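Local coordinates for protein ECXA (Escherichia coli, PDB 4L63) that binds a zinc ion and probably acts as a metallopeptidase of the metzincin type, at residues T5-E8 with E9-V12; G167-H170 with N171-G175; N244-T247 with N248-C252; V234-M237 with R238-G241; R155-I158 with K159-G163. One frame throughout, in Å; residues are numbered along the deposited sequence.

Interaction 1 of 5, residues T5-E8 with E9-V12; sequences TPNE and EKKV
Lys11 reaches back to Glu8 in a salt bridge, its NZ 3.0 Å from Glu8 OE1 and on the syn side of the carboxylate, toward the second oxygen. The bend of the Glu8 chain at chi2 (58°) turns its carboxylate back to meet the ammonium group. The backbone from Pro6 to Lys10 turns tightly, held by two bonds: Glu9 N donates to Pro6 O at 3.0 Å, and Lys10 N to Asn7 O at 2.9 Å. Lys10 folds back over the start of the turn, its CG resting 3.6 Å from the CG2 methyl of Thr5. Its ammonium group is satisfied by water and carbonyls: water 1 links Lys10 NZ to Thr5 O, water 2 probably links it to Asn7 OD1, and Arg190 O accepts directly. The extended Glu9 chain crosses the Pro6 ring at a slant, OE2 3.7 Å from Pro6 CG, while Arg210 supplies the salt bridge to that same oxygen. Thr5 OG1 is taken up by Gln194 O, Asn7 ND2 by the backbone of another protein chain, and Lys10 O by Asn229 ND2. The turn leads into strand 12-16, where Val12 packs on strand 181-186 and helix 228-239.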
loop_
_atom_site.group_PDB
_atom_site.type_symbol
_atom_site.label_atom_id
_atom_site.label_comp_id
_atom_site.label_asym_id
_atom_site.label_seq_id
_atom_site.Cartn_x
_atom_site.Cartn_y
_atom_site.Cartn_z
ATOM N N THR A 5 10.734 -2.961 -10.589
ATOM C CA THR A 5 11.556 -1.793 -10.301
ATOM C C THR A 5 11.741 -1.635 -8.800
ATOM O O THR A 5 10.768 -1.650 -8.052
ATOM C CB THR A 5 10.925 -0.531 -10.886
ATOM O OG1 THR A 5 10.719 -0.725 -12.290
ATOM C CG2 THR A 5 11.826 0.685 -10.673
ATOM N N PRO A 6 12.999 -1.505 -8.352
ATOM C CA PRO A 6 13.300 -1.297 -6.931
ATOM C C PRO A 6 12.631 -0.027 -6.401
ATOM O O PRO A 6 12.487 0.936 -7.147
ATOM C CB PRO A 6 14.829 -1.163 -6.903
ATOM C CG PRO A 6 15.301 -1.833 -8.147
ATOM C CD PRO A 6 14.216 -1.633 -9.172
ATOM N N ASN A 7 12.220 -0.030 -5.136
ATOM C CA ASN A 7 11.553 1.143 -4.556
ATOM C C ASN A 7 12.363 2.418 -4.727
ATOM O O ASN A 7 11.811 3.479 -5.023
ATOM C CB ASN A 7 11.273 0.897 -3.072
ATOM C CG ASN A 7 10.138 -0.085 -2.868
ATOM O OD1 ASN A 7 9.357 -0.341 -3.791
ATOM N ND2 ASN A 7 10.040 -0.644 -1.662
ATOM N N GLU A 8 13.674 2.310 -4.554
ATOM C CA GLU A 8 14.533 3.494 -4.625
ATOM C C GLU A 8 14.458 4.180 -5.993
ATOM O O GLU A 8 14.644 5.389 -6.095
ATOM C CB GLU A 8 15.982 3.129 -4.294
ATOM C CG GLU A 8 16.947 4.335 -4.214
ATOM C CD GLU A 8 16.544 5.388 -3.183
ATOM O OE1 GLU A 8 15.801 5.063 -2.229
ATOM O OE2 GLU A 8 16.990 6.552 -3.321
ATOM N N GLU A 9 14.151 3.417 -7.039
ATOM C CA GLU A 9 14.028 3.997 -8.387
ATOM C C GLU A 9 12.624 4.510 -8.707
ATOM O O GLU A 9 12.411 5.114 -9.759
ATOM C CB GLU A 9 14.445 2.967 -9.440
ATOM C CG GLU A 9 15.912 2.562 -9.351
ATOM C CD GLU A 9 16.284 1.487 -10.363
ATOM O OE1 GLU A 9 15.653 1.433 -11.440
ATOM O OE2 GLU A 9 17.192 0.677 -10.066
ATOM N N LYS A 10 11.674 4.265 -7.805
ATOM C CA LYS A 10 10.303 4.756 -7.958
ATOM C C LYS A 10 10.019 5.913 -7.010
ATOM O O LYS A 10 8.891 6.407 -6.955
ATOM C CB LYS A 10 9.282 3.648 -7.685
ATOM C CG LYS A 10 9.483 2.381 -8.458
ATOM C CD LYS A 10 8.310 1.429 -8.253
ATOM C CE LYS A 10 8.223 0.853 -6.826
ATOM N NZ LYS A 10 7.109 -0.184 -6.780
ATOM N N LYS A 11 11.027 6.297 -6.234
ATOM C CA LYS A 11 10.884 7.351 -5.230
ATOM C C LYS A 11 10.969 8.699 -5.906
ATOM O O LYS A 11 11.882 8.930 -6.690
ATOM C CB LYS A 11 11.978 7.228 -4.159
ATOM C CG LYS A 11 11.908 8.277 -3.065
ATOM C CD LYS A 11 13.130 8.161 -2.143
ATOM C CE LYS A 11 12.996 6.979 -1.201
ATOM N NZ LYS A 11 14.222 6.786 -0.377
ATOM N N VAL A 12 10.035 9.588 -5.583
ATOM C CA VAL A 12 9.945 10.884 -6.233
ATOM C C VAL A 12 10.067 11.970 -5.180
ATOM O O VAL A 12 9.393 11.915 -4.150
ATOM C CB VAL A 12 8.610 11.038 -7.000
ATOM C CG1 VAL A 12 8.473 12.451 -7.594
ATOM C CG2 VAL A 12 8.513 9.970 -8.077
HETATM O O HOH W 1 8.025 -1.762 -8.704
HETATM O O HOH W 2 7.766 -2.619 -4.736
#

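Interaction 2 of 5, residues G167-H170 with N171-G175; sequences GLLH and NNEGG. With ZN (zinc ion), chain G.
The carboxylate of Glu173 grips His170 twice, at its ring and at its backbone N. Its OE2 accepts from His170 ND1 at 2.8 Å, and its OE1 accepts from His170 N at 2.9 Å, the straighter of the two bonds at 162°. This is a His-carboxylate pair closed over a type I beta turn from His170 to Glu173, in which Glu173 N also donates to His170 O at 3.1 Å. His170 is the third zinc ligand, after His160 and His164 of the HExxH helix; with Gly167 between, the spacing HExxHxxGxxH is consistent with a metzincin. The imidazole and the carboxylate lie side by side and point the same way, with their planes 47° apart. Both donors meet the carboxylate from above its plane, and OE2 sits at the ring edge but tilted out of the imidazole plane. An extended Glu173 chain, with CG anti to its own carbonyl carbon (chi1 -77°), brings the carboxylate alongside the histidine. Bonding at ND1 directs the other ring nitrogen to the metal and limits rotation of the ring. Within the turn, the side chains of Asn171 and Asn172 bond to Asn201, while Leu169 packs on strand 12-16. Leu169 CB lies 3.4 Å from Glu173 OE1, and on the far side of the ring His170 NE2 binds zinc at 2.1 Å.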
loop_
_atom_site.group_PDB
_atom_site.type_symbol
_atom_site.label_atom_id
_atom_site.label_comp_id
_atom_site.label_asym_id
_atom_site.label_seq_id
_atom_site.Cartn_x
_atom_site.Cartn_y
_atom_site.Cartn_z
ATOM N N GLY A 167 8.979 21.176 -10.504
ATOM C CA GLY A 167 9.136 21.124 -9.061
ATOM C C GLY A 167 9.679 19.816 -8.507
ATOM O O GLY A 167 9.703 19.614 -7.284
ATOM N N LEU A 168 10.118 18.923 -9.388
ATOM C CA LEU A 168 10.708 17.669 -8.921
ATOM C C LEU A 168 12.224 17.775 -8.801
ATOM O O LEU A 168 12.870 18.561 -9.504
ATOM C CB LEU A 168 10.343 16.515 -9.855
ATOM C CG LEU A 168 8.841 16.254 -9.981
ATOM C CD1 LEU A 168 8.585 15.011 -10.818
ATOM C CD2 LEU A 168 8.192 16.131 -8.607
ATOM N N LEU A 169 12.781 16.984 -7.893
ATOM C CA LEU A 169 14.225 16.886 -7.738
ATOM C C LEU A 169 14.633 15.471 -8.133
ATOM O O LEU A 169 13.893 14.799 -8.855
ATOM C CB LEU A 169 14.636 17.230 -6.304
ATOM C CG LEU A 169 14.262 18.666 -5.892
ATOM C CD1 LEU A 169 14.376 18.853 -4.391
ATOM C CD2 LEU A 169 15.123 19.699 -6.619
ATOM N N HIS A 170 15.794 15.010 -7.677
ATOM C CA HIS A 170 16.225 13.648 -8.001
ATOM C C HIS A 170 15.749 12.638 -6.977
ATOM O O HIS A 170 15.530 12.986 -5.819
ATOM C CB HIS A 170 17.745 13.572 -8.100
ATOM C CG HIS A 170 18.313 14.407 -9.201
ATOM N ND1 HIS A 170 19.447 15.169 -9.042
ATOM C CD2 HIS A 170 17.900 14.598 -10.475
ATOM C CE1 HIS A 170 19.709 15.803 -10.172
ATOM N NE2 HIS A 170 18.788 15.469 -11.057
ATOM N N ASN A 171 15.642 11.382 -7.404
ATOM C CA ASN A 171 15.113 10.306 -6.554
ATOM C C ASN A 171 15.800 10.196 -5.200
ATOM O O ASN A 171 15.160 9.847 -4.205
ATOM C CB ASN A 171 15.198 8.961 -7.292
ATOM C CG ASN A 171 16.621 8.420 -7.392
ATOM O OD1 ASN A 171 17.507 9.069 -7.943
ATOM N ND2 ASN A 171 16.828 7.189 -6.905
ATOM N N ASN A 172 17.094 10.508 -5.148
ATOM C CA ASN A 172 17.852 10.275 -3.927
ATOM C C ASN A 172 18.130 11.543 -3.130
ATOM O O ASN A 172 19.050 11.574 -2.298
ATOM C CB ASN A 172 19.179 9.572 -4.254
ATOM C CG ASN A 172 19.997 10.312 -5.311
ATOM O OD1 ASN A 172 19.714 11.469 -5.644
ATOM N ND2 ASN A 172 21.038 9.651 -5.822
ATOM N N GLU A 173 17.341 12.589 -3.371
ATOM C CA GLU A 173 17.618 13.878 -2.737
ATOM C C GLU A 173 16.633 14.255 -1.632
ATOM O O GLU A 173 16.574 15.417 -1.211
ATOM C CB GLU A 173 17.682 14.975 -3.801
ATOM C CG GLU A 173 19.004 14.937 -4.574
ATOM C CD GLU A 173 19.019 15.814 -5.810
ATOM O OE1 GLU A 173 17.948 16.336 -6.197
ATOM O OE2 GLU A 173 20.116 15.975 -6.395
ATOM N N GLY A 174 15.894 13.263 -1.136
ATOM C CA GLY A 174 15.065 13.460 0.039
ATOM C C GLY A 174 15.925 13.913 1.211
ATOM O O GLY A 174 16.922 13.271 1.538
ATOM N N GLY A 175 15.552 15.027 1.827
ATOM C CA GLY A 175 16.264 15.532 2.985
ATOM C C GLY A 175 17.459 16.409 2.647
ATOM O O GLY A 175 18.060 17.003 3.543
HETATM ZN ZN ZN G . 18.472 16.516 -12.830
HETATM O O HOH W 3 19.758 18.007 -14.357
#

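Interaction 3 of 5, residues N244-T247 with N248-C252; sequences NSFT and NRFSC
Ser245 O receives Arg249 N at 2.8 Å, the first full helical bond of the short helix 246-249. Phe250 N follows it by donating to Phe246 O at 3.1 Å. Ser245 occupies the N-cap: with OG anti to its backbone N (chi1 161°), the hydroxyl turns toward the first turn and accepts weak bonds from Thr247 N and, at 3.5 Å, from Asn248 N. The amide of Asn248 also makes a weak bond to Ser245 O. The Asn248 side chain lies against Ser245, ND2 3.8 Å from Ser245 CB, and that amide nitrogen donates to Ser242 O and Gly240 O.

On another side of the helix the packing combines two aromatic rings with an arginine. Phe246 and Phe250 run side by side in the same direction, touching through Phe246 CD1 and Phe250 CE2 at 3.8 Å. Arg249 runs alongside Phe246, its NH1 near the ring edge, 4.0 Å from CE1, with guanidinium and ring planes 57° apart. Phe250 CZ lies over one face of the same guanidinium, offset toward its rim. Two other protein chains meet this surface, one receiving a bond from Arg249 NH2 through its backbone. Just downstream, the disulfide of Cys252 with Cys189 ties the chain to its neighbour loop. A capped single turn thus presents aromatic rings and a positive charge together, a mixture suited to the protein interface it occupies.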
loop_
_atom_site.group_PDB
_atom_site.type_symbol
_atom_site.label_atom_id
_atom_site.label_comp_id
_atom_site.label_asym_id
_atom_site.label_seq_id
_atom_site.Cartn_x
_atom_site.Cartn_y
_atom_site.Cartn_z
ATOM N N ASN A 244 4.311 17.246 4.881
ATOM C CA ASN A 244 3.973 16.184 5.823
ATOM C C ASN A 244 2.515 15.724 5.715
ATOM O O ASN A 244 2.088 14.828 6.444
ATOM C CB ASN A 244 4.270 16.637 7.255
ATOM C CG ASN A 244 5.364 15.808 7.915
ATOM O OD1 ASN A 244 6.163 15.157 7.238
ATOM N ND2 ASN A 244 5.412 15.843 9.240
ATOM N N SER A 245 1.758 16.338 4.810
ATOM C CA SER A 245 0.384 15.917 4.548
ATOM C C SER A 245 0.373 14.510 3.960
ATOM O O SER A 245 1.161 14.212 3.067
ATOM C CB SER A 245 -0.308 16.882 3.591
ATOM O OG SER A 245 -1.448 16.274 3.009
ATOM N N PHE A 246 -0.503 13.647 4.468
ATOM C CA PHE A 246 -0.585 12.274 3.969
ATOM C C PHE A 246 -1.098 12.254 2.532
ATOM O O PHE A 246 -0.741 11.373 1.749
ATOM C CB PHE A 246 -1.488 11.421 4.862
ATOM C CG PHE A 246 -0.981 11.272 6.275
ATOM C CD1 PHE A 246 0.379 11.226 6.535
ATOM C CD2 PHE A 246 -1.863 11.205 7.338
ATOM C CE1 PHE A 246 0.848 11.101 7.834
ATOM C CE2 PHE A 246 -1.398 11.083 8.642
ATOM C CZ PHE A 246 -0.042 11.026 8.884
ATOM N N THR A 247 -1.939 13.218 2.176
ATOM C CA THR A 247 -2.445 13.242 0.803
ATOM C C THR A 247 -1.293 13.597 -0.148
ATOM O O THR A 247 -1.275 13.163 -1.300
ATOM C CB THR A 247 -3.619 14.233 0.629
ATOM O OG1 THR A 247 -3.170 15.557 0.907
ATOM C CG2 THR A 247 -4.750 13.889 1.583
ATOM N N ASN A 248 -0.327 14.371 0.348
ATOM C CA ASN A 248 0.848 14.728 -0.442
ATOM C C ASN A 248 1.935 13.651 -0.412
ATOM O O ASN A 248 2.604 13.424 -1.413
ATOM C CB ASN A 248 1.443 16.060 0.041
ATOM C CG ASN A 248 0.625 17.258 -0.407
ATOM O OD1 ASN A 248 -0.150 17.165 -1.354
ATOM N ND2 ASN A 248 0.806 18.391 0.265
ATOM N N ARG A 249 2.119 13.003 0.734
ATOM C CA ARG A 249 3.204 12.029 0.869
ATOM C C ARG A 249 2.945 10.704 0.159
ATOM O O ARG A 249 3.900 10.004 -0.213
ATOM C CB ARG A 249 3.494 11.731 2.341
ATOM C CG ARG A 249 4.044 12.906 3.139
ATOM C CD ARG A 249 4.291 12.492 4.581
ATOM N NE ARG A 249 5.044 11.244 4.639
ATOM C CZ ARG A 249 5.268 10.542 5.746
ATOM N NH1 ARG A 249 4.776 10.946 6.908
ATOM N NH2 ARG A 249 5.967 9.416 5.679
ATOM N N PHE A 250 1.667 10.348 0.002
ATOM C CA PHE A 250 1.308 9.031 -0.537
ATOM C C PHE A 250 0.382 9.153 -1.734
ATOM O O PHE A 250 -0.506 9.994 -1.728
ATOM C CB PHE A 250 0.625 8.172 0.525
ATOM C CG PHE A 250 1.392 8.064 1.803
ATOM C CD1 PHE A 250 2.524 7.273 1.876
ATOM C CD2 PHE A 250 0.959 8.715 2.943
ATOM C CE1 PHE A 250 3.222 7.164 3.056
ATOM C CE2 PHE A 250 1.658 8.611 4.125
ATOM C CZ PHE A 250 2.789 7.844 4.181
ATOM N N SER A 251 0.568 8.301 -2.745
ATOM C CA SER A 251 -0.315 8.354 -3.913
ATOM C C SER A 251 -1.057 7.038 -4.168
ATOM O O SER A 251 -1.805 6.937 -5.135
ATOM C CB SER A 251 0.469 8.747 -5.174
ATOM O OG SER A 251 1.362 7.712 -5.569
ATOM N N CYS A 252 -0.860 6.031 -3.318
ATOM C CA CYS A 252 -1.666 4.810 -3.457
ATOM C C CYS A 252 -1.852 4.079 -2.125
ATOM O O CYS A 252 -1.970 2.854 -2.097
ATOM C CB CYS A 252 -1.046 3.865 -4.515
ATOM S SG CYS A 252 0.483 2.945 -4.062
HETATM O O HOH W 4 -2.329 11.372 -2.610
#

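Interaction 4 of 5, residues V234-M237 with R238-G241; sequences VRVM and RRGG
Arg238 and Arg235 run side by side in the same direction along helix 228-239, bringing their NH1 atoms to 3.4 Å. The Arg235 nitrogen lies at the edge of the Arg238 guanidinium and in its plane, while the two planes stand 61° apart; both atoms are donors, so this is a close approach of like charges. Arg238 arrives there by a bend at chi3 (59°), whereas Arg235 stays extended from CG to NE. A weak bond from Arg238 NH1 to Ser74 O gives that group an acceptor. Arg239 takes a different course. Its CG stands between the backbone N and the carbonyl carbon (chi1 69°), and the extended chain then doubles back along the helix, so that Val236 CA lies over one face of its guanidinium and Val236 CG2 is 3.8 Å from NH2. Val236 O is gripped by Arg239 N at 3.0 Å and Gly240 N at 2.7 Å as the helix runs out; Gly240 then leaves helical geometry with positive phi. Val234 and Met237 face inward, Val234 meeting Ile25 of helix 25-29 and Met237 meeting Leu22 of strand 21-22, while Val236 and Arg239 abut helix 246-249.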
loop_
_atom_site.group_PDB
_atom_site.type_symbol
_atom_site.label_atom_id
_atom_site.label_comp_id
_atom_site.label_asym_id
_atom_site.label_seq_id
_atom_site.Cartn_x
_atom_site.Cartn_y
_atom_site.Cartn_z
ATOM N N VAL A 234 4.045 15.369 -9.781
ATOM C CA VAL A 234 3.701 16.690 -10.310
ATOM C C VAL A 234 2.283 17.104 -9.900
ATOM O O VAL A 234 2.036 18.281 -9.629
ATOM C CB VAL A 234 3.864 16.736 -11.846
ATOM C CG1 VAL A 234 3.402 18.083 -12.411
ATOM C CG2 VAL A 234 5.323 16.493 -12.216
ATOM N N ARG A 235 1.353 16.149 -9.840
ATOM C CA ARG A 235 0.014 16.436 -9.306
ATOM C C ARG A 235 0.076 17.023 -7.901
ATOM O O ARG A 235 -0.694 17.915 -7.560
ATOM C CB ARG A 235 -0.858 15.184 -9.272
ATOM C CG ARG A 235 -1.403 14.782 -10.604
ATOM C CD ARG A 235 -2.558 13.795 -10.478
ATOM N NE ARG A 235 -3.100 13.532 -11.805
ATOM C CZ ARG A 235 -3.914 14.365 -12.444
ATOM N NH1 ARG A 235 -4.286 15.501 -11.868
ATOM N NH2 ARG A 235 -4.360 14.064 -13.658
ATOM N N VAL A 236 0.984 16.504 -7.082
ATOM C CA VAL A 236 1.225 17.068 -5.763
ATOM C C VAL A 236 1.782 18.491 -5.872
ATOM O O VAL A 236 1.311 19.399 -5.181
ATOM C CB VAL A 236 2.193 16.193 -4.949
ATOM C CG1 VAL A 236 2.604 16.900 -3.671
ATOM C CG2 VAL A 236 1.528 14.846 -4.629
ATOM N N MET A 237 2.760 18.682 -6.758
ATOM C CA MET A 237 3.405 19.988 -6.932
ATOM C C MET A 237 2.435 21.008 -7.510
ATOM O O MET A 237 2.634 22.212 -7.344
ATOM C CB MET A 237 4.636 19.889 -7.839
ATOM C CG MET A 237 5.746 18.957 -7.321
ATOM S SD MET A 237 6.183 19.203 -5.585
ATOM C CE MET A 237 6.901 20.847 -5.627
ATOM N N ARG A 238 1.399 20.536 -8.200
ATOM C CA ARG A 238 0.380 21.442 -8.740
ATOM C C ARG A 238 -0.536 21.985 -7.652
ATOM O O ARG A 238 -1.143 23.031 -7.826
ATOM C CB ARG A 238 -0.474 20.757 -9.809
ATOM C CG ARG A 238 0.227 20.536 -11.124
ATOM C CD ARG A 238 -0.673 19.805 -12.094
ATOM N NE ARG A 238 -1.906 20.537 -12.364
ATOM C CZ ARG A 238 -3.097 19.965 -12.506
ATOM N NH1 ARG A 238 -3.218 18.648 -12.398
ATOM N NH2 ARG A 238 -4.165 20.709 -12.753
ATOM N N ARG A 239 -0.650 21.281 -6.530
ATOM C CA ARG A 239 -1.533 21.763 -5.473
ATOM C C ARG A 239 -0.746 22.225 -4.251
ATOM O O ARG A 239 -1.278 22.932 -3.396
ATOM C CB ARG A 239 -2.553 20.691 -5.078
ATOM C CG ARG A 239 -1.979 19.488 -4.366
ATOM C CD ARG A 239 -3.105 18.612 -3.838
ATOM N NE ARG A 239 -2.602 17.440 -3.130
ATOM C CZ ARG A 239 -2.337 16.273 -3.707
ATOM N NH1 ARG A 239 -2.533 16.112 -5.012
ATOM N NH2 ARG A 239 -1.881 15.265 -2.979
ATOM N N GLY A 240 0.524 21.836 -4.184
ATOM C CA GLY A 240 1.393 22.249 -3.098
ATOM C C GLY A 240 0.868 21.836 -1.738
ATOM O O GLY A 240 0.243 20.787 -1.597
ATOM N N GLY A 241 1.110 22.673 -0.736
ATOM C CA GLY A 241 0.698 22.370 0.622
ATOM C C GLY A 241 1.832 21.792 1.447
ATOM O O GLY A 241 2.992 21.827 1.033
#

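Interaction 5 of 5, residues R155-I158 with K159-G163; sequences RITI and KHEIG. With ZN (zinc ion), chain G.
Helix 146-165 supplies two of the three histidines that bind zinc, and in this part of it four successive main-chain bonds link residues 155-158 to 159-162. Lys159 N meets Arg155 O at 2.7 Å and almost straight (173°); His160 N to Ile156 O, Glu161 N to Thr157 O and Ile162 N to Ile158 O continue the regular series. Side chains fold back on this backbone. The extended Lys159 chain passes beside Arg155, its CE 3.8 Å from Arg155 CB, before NZ reaches a salt bridge with Glu70 of helix 60-70. Ile158 CG2 and Ile162 CG1, one turn apart, pack at 4.2 Å, and the two residues press on the same helix 60-70.

His160 and Glu161 begin the HExxH motif, which His164 completes on the next turn, as in other zinc metallopeptidases. With CG anti to the backbone N (chi1 176°), the His160 ring is directed away from the preceding turn and its NE2 binds zinc at 2.1 Å, while ND1 donates to Ile198 O, fixing the ring's rotation. Glu161 CG rests 3.1 Å from Thr157 O, and the bend at chi2 (-47°) then brings OE2 to the edge of the His160 ring. There OE2 accepts from water 3 at 2.7 Å, the same water that lies 2.5 Å from zinc; the other carboxylate oxygen of Glu161, OE1, is bonded to Thr106 OG1.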
loop_
_atom_site.group_PDB
_atom_site.type_symbol
_atom_site.label_atom_id
_atom_site.label_comp_id
_atom_site.label_asym_id
_atom_site.label_seq_id
_atom_site.Cartn_x
_atom_site.Cartn_y
_atom_site.Cartn_z
ATOM N N ARG A 155 15.875 13.881 -25.875
ATOM C CA ARG A 155 14.513 13.855 -25.344
ATOM C C ARG A 155 14.513 13.535 -23.856
ATOM O O ARG A 155 13.858 14.218 -23.073
ATOM C CB ARG A 155 13.646 12.838 -26.084
ATOM C CG ARG A 155 13.392 13.186 -27.534
ATOM C CD ARG A 155 12.448 12.191 -28.181
ATOM N NE ARG A 155 12.241 12.498 -29.594
ATOM C CZ ARG A 155 11.369 13.391 -30.050
ATOM N NH1 ARG A 155 11.258 13.603 -31.355
ATOM N NH2 ARG A 155 10.609 14.074 -29.203
ATOM N N ILE A 156 15.236 12.482 -23.486
ATOM C CA ILE A 156 15.426 12.121 -22.081
ATOM C C ILE A 156 15.916 13.321 -21.277
ATOM O O ILE A 156 15.340 13.656 -20.245
ATOM C CB ILE A 156 16.437 10.974 -21.919
ATOM C CG1 ILE A 156 15.904 9.696 -22.568
ATOM C CG2 ILE A 156 16.753 10.745 -20.442
ATOM C CD1 ILE A 156 16.855 8.520 -22.483
ATOM N N THR A 157 16.968 13.973 -21.770
ATOM C CA THR A 157 17.529 15.143 -21.104
ATOM C C THR A 157 16.497 16.250 -20.938
ATOM O O THR A 157 16.371 16.827 -19.859
ATOM C CB THR A 157 18.748 15.706 -21.868
ATOM O OG1 THR A 157 19.767 14.701 -21.955
ATOM C CG2 THR A 157 19.306 16.928 -21.162
ATOM N N ILE A 158 15.756 16.536 -22.005
ATOM C CA ILE A 158 14.734 17.577 -21.972
ATOM C C ILE A 158 13.565 17.195 -21.056
ATOM O O ILE A 158 13.164 17.989 -20.214
ATOM C CB ILE A 158 14.214 17.892 -23.392
ATOM C CG1 ILE A 158 15.322 18.562 -24.207
ATOM C CG2 ILE A 158 12.994 18.788 -23.327
ATOM C CD1 ILE A 158 14.874 19.128 -25.541
ATOM N N LYS A 159 13.040 15.981 -21.202
ATOM C CA LYS A 159 11.980 15.488 -20.316
ATOM C C LYS A 159 12.392 15.521 -18.844
ATOM O O LYS A 159 11.608 15.918 -17.978
ATOM C CB LYS A 159 11.574 14.067 -20.706
ATOM C CG LYS A 159 10.902 13.980 -22.060
ATOM C CD LYS A 159 10.755 12.546 -22.507
ATOM C CE LYS A 159 10.455 12.482 -23.989
ATOM N NZ LYS A 159 9.920 11.154 -24.366
ATOM N N HIS A 160 13.626 15.106 -18.574
ATOM C CA HIS A 160 14.190 15.156 -17.226
ATOM C C HIS A 160 14.221 16.597 -16.699
ATOM O O HIS A 160 13.808 16.859 -15.573
ATOM C CB HIS A 160 15.594 14.540 -17.226
ATOM C CG HIS A 160 16.312 14.634 -15.916
ATOM N ND1 HIS A 160 16.222 13.663 -14.940
ATOM C CD2 HIS A 160 17.147 15.583 -15.428
ATOM C CE1 HIS A 160 16.970 14.014 -13.906
ATOM N NE2 HIS A 160 17.541 15.175 -14.179
ATOM N N GLU A 161 14.684 17.531 -17.524
ATOM C CA GLU A 161 14.746 18.931 -17.110
ATOM C C GLU A 161 13.344 19.531 -16.901
ATOM O O GLU A 161 13.156 20.361 -16.008
ATOM C CB GLU A 161 15.545 19.758 -18.125
ATOM C CG GLU A 161 17.032 19.386 -18.215
ATOM C CD GLU A 161 17.716 19.255 -16.856
ATOM O OE1 GLU A 161 17.566 20.164 -16.013
ATOM O OE2 GLU A 161 18.418 18.245 -16.635
ATOM N N ILE A 162 12.372 19.106 -17.710
ATOM C CA ILE A 162 10.964 19.475 -17.499
ATOM C C ILE A 162 10.489 19.068 -16.097
ATOM O O ILE A 162 9.747 19.798 -15.437
ATOM C CB ILE A 162 10.013 18.801 -18.524
ATOM C CG1 ILE A 162 10.445 19.057 -19.969
ATOM C CG2 ILE A 162 8.585 19.286 -18.319
ATOM C CD1 ILE A 162 10.288 20.464 -20.426
ATOM N N GLY A 163 10.906 17.887 -15.658
ATOM C CA GLY A 163 10.602 17.434 -14.309
ATOM C C GLY A 163 11.026 18.469 -13.279
ATOM O O GLY A 163 10.279 18.768 -12.343
HETATM ZN ZN ZN G . 18.472 16.516 -12.830
HETATM O O HOH W 3 19.758 18.007 -14.357
#

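Overall arrangement
The five contacts differ in chemistry as they move outward from the metal. Interaction 5, near the centre of the chain, is the buried one; the others are partly buried. It shares the zinc ion and water 3 with the turn of interaction 2, and a probable hydrogen bond from Leu168 N to Gly163 O also joins them. Interaction 1 sits beside interaction 2 and relies on salt bridges and waters. Interactions 2 and 4 meet through apolar packing of Leu168 on Val234 and Met237. Interaction 4 combines that inward apolar side with outward arginines, and together with interaction 3 ties helix 228-239 to helix 246-249. Interaction 3 lies farthest out, where aromatic rings and arginine face other chains.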